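Local coordinates for hypothetical protein PH0802 (Pyrococcus horikoshii, PDB 2DT4), which is of unknown function but belongs to the plant- and prokaryote-conserved PPC family and assembles as a trimer, at residues I43-N48 and K67-L72. Numbering follows the deposited sequence.
Sequences IGTLKN and KGSYEL. With GOL (glycerol), chain B.
L46 and L72 meet on one face of an antiparallel strand pair, CG to CG at 4.0 Å. Their side chains cross at a slant, and L94 and V92 of strand 85-95 touch L72. This is the tightly packed, buried part. L72 also lies against G44, with its CB 3.4 Å from G44 O. At the backbone angles of G44 a CB would jam against I43 O, so glycine fits here. L46 and Y70 form a hydrogen-bonded pair; Y70 N to L46 O is 2.9 Å and nearly straight at 175°. The other face carries T45 and E71. The bend at chi2 (-74°) brings the E71 carboxylate back beside the T45 hydroxyl. A glycerol, probably picked up during crystallisation, donates from O1 to E71 OE1 at 2.7 Å; its O2 bond to OE2 is less certain. E71 OE1 also accepts a hydrogen bond from F54 N of the second subunit. With an alanine here, F54 N and glycerol O1 would probably lose their carboxylate acceptor. The exposed end is loop around N48, K67 and G68, with little side-chain packing but two hydrogen bonds. N48 OD1 accepts one from G68 N at 2.9 Å, and N48 N donates to G68 O. K47 extends to a salt bridge with E56 of the second subunit. The chemistry implies a mainly apolar L46/L72 face packed within the subunit and a polar T45, K47 and E71 face that meets the second subunit.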
loop_
_atom_site.group_PDB
_atom_site.type_symbol
_atom_site.label_atom_id
_atom_site.label_comp_id
_atom_site.label_asym_id
_atom_site.label_seq_id
_atom_site.Cartn_x
_atom_site.Cartn_y
_atom_site.Cartn_z
ATOM N N ILE A 43 5.406 3.780 5.687
ATOM C CA ILE A 43 5.563 2.915 6.848
ATOM C C ILE A 43 6.298 3.665 7.945
ATOM O O ILE A 43 6.860 4.745 7.739
ATOM C CB ILE A 43 6.350 1.616 6.479
ATOM C CG1 ILE A 43 7.754 1.923 5.943
ATOM C CG2 ILE A 43 5.539 0.744 5.466
ATOM C CD1 ILE A 43 8.617 0.682 5.690
ATOM N N GLY A 44 6.337 3.054 9.107
ATOM C CA GLY A 44 7.115 3.560 10.218
ATOM C C GLY A 44 6.499 3.159 11.529
ATOM O O GLY A 44 6.155 1.987 11.698
ATOM N N THR A 45 6.439 4.112 12.459
ATOM C CA THR A 45 5.807 3.960 13.778
ATOM C C THR A 45 5.174 5.286 14.178
ATOM O O THR A 45 5.799 6.351 14.073
ATOM C CB THR A 45 6.846 3.559 14.811
ATOM O OG1 THR A 45 7.101 2.151 14.693
ATOM C CG2 THR A 45 6.301 3.674 16.213
ATOM N N LEU A 46 3.929 5.223 14.636
ATOM C CA LEU A 46 3.240 6.381 15.202
ATOM C C LEU A 46 3.009 6.207 16.681
ATOM O O LEU A 46 2.858 5.087 17.179
ATOM C CB LEU A 46 1.884 6.579 14.507
ATOM C CG LEU A 46 1.934 6.818 12.995
ATOM C CD1 LEU A 46 0.477 6.943 12.469
ATOM C CD2 LEU A 46 2.818 7.990 12.600
ATOM N N LYS A 47 2.932 7.334 17.391
ATOM C CA LYS A 47 2.596 7.340 18.816
ATOM C C LYS A 47 1.250 7.992 19.055
ATOM O O LYS A 47 0.944 9.035 18.478
ATOM C CB LYS A 47 3.688 8.087 19.583
ATOM C CG LYS A 47 5.001 7.293 19.630
ATOM C CD LYS A 47 6.090 7.881 20.517
ATOM C CE LYS A 47 7.324 7.000 20.513
ATOM N NZ LYS A 47 8.439 7.561 21.363
ATOM N N ASN A 48 0.442 7.353 19.910
ATOM C CA ASN A 48 -0.912 7.789 20.195
ATOM C C ASN A 48 -1.738 8.137 18.945
ATOM O O ASN A 48 -2.357 9.221 18.893
ATOM C CB ASN A 48 -0.881 8.958 21.162
ATOM C CG ASN A 48 0.094 8.731 22.314
ATOM O OD1 ASN A 48 0.013 7.746 23.044
ATOM N ND2 ASN A 48 1.045 9.658 22.470
ATOM N N LYS A 67 -3.238 4.473 22.222
ATOM C CA LYS A 67 -2.165 4.924 23.083
ATOM C C LYS A 67 -0.882 4.135 22.893
ATOM O O LYS A 67 -0.887 2.918 22.676
ATOM C CB LYS A 67 -2.604 4.873 24.540
ATOM C CG LYS A 67 -3.829 5.765 24.806
ATOM C CD LYS A 67 -3.678 6.676 26.007
ATOM C CE LYS A 67 -5.036 7.077 26.614
ATOM N NZ LYS A 67 -5.570 6.065 27.623
ATOM N N GLY A 68 0.227 4.858 22.969
ATOM C CA GLY A 68 1.544 4.275 22.861
ATOM C C GLY A 68 1.978 4.103 21.419
ATOM O O GLY A 68 1.389 4.667 20.500
ATOM N N SER A 69 3.060 3.370 21.233
ATOM C CA SER A 69 3.654 3.164 19.926
ATOM C C SER A 69 2.958 2.029 19.180
ATOM O O SER A 69 2.735 0.957 19.720
ATOM C CB SER A 69 5.138 2.837 20.066
ATOM O OG SER A 69 5.816 3.971 20.586
ATOM N N TYR A 70 2.612 2.314 17.936
ATOM C CA TYR A 70 2.096 1.327 17.016
ATOM C C TYR A 70 2.962 1.307 15.778
ATOM O O TYR A 70 3.299 2.378 15.220
ATOM C CB TYR A 70 0.646 1.652 16.632
ATOM C CG TYR A 70 -0.386 1.255 17.651
ATOM C CD1 TYR A 70 -0.597 2.007 18.825
ATOM C CD2 TYR A 70 -1.174 0.126 17.443
ATOM C CE1 TYR A 70 -1.579 1.613 19.771
ATOM C CE2 TYR A 70 -2.136 -0.265 18.367
ATOM C CZ TYR A 70 -2.317 0.468 19.524
ATOM O OH TYR A 70 -3.273 0.067 20.445
ATOM N N GLU A 71 3.285 0.116 15.293
ATOM C CA GLU A 71 3.952 -0.014 14.000
ATOM C C GLU A 71 2.987 0.471 12.894
ATOM O O GLU A 71 1.813 0.047 12.819
ATOM C CB GLU A 71 4.441 -1.447 13.712
ATOM C CG GLU A 71 5.520 -1.932 14.678
ATOM C CD GLU A 71 6.891 -1.316 14.455
ATOM O OE1 GLU A 71 7.695 -1.236 15.415
ATOM O OE2 GLU A 71 7.231 -0.922 13.318
ATOM N N LEU A 72 3.470 1.381 12.064
ATOM C CA LEU A 72 2.704 1.900 10.938
ATOM C C LEU A 72 2.935 0.927 9.787
ATOM O O LEU A 72 3.914 1.015 9.075
ATOM C CB LEU A 72 3.190 3.322 10.611
ATOM C CG LEU A 72 2.292 4.373 9.911
ATOM C CD1 LEU A 72 3.037 5.330 9.023
ATOM C CD2 LEU A 72 0.905 3.980 9.437
HETATM C C1 GOL B . 10.280 1.151 14.301
HETATM O O1 GOL B . 9.238 1.007 15.222
HETATM C C2 GOL B . 9.792 0.875 12.874
HETATM O O2 GOL B . 9.699 -0.522 12.577
HETATM C C3 GOL B . 10.823 1.530 11.956
HETATM O O3 GOL B . 10.310 1.751 10.662
#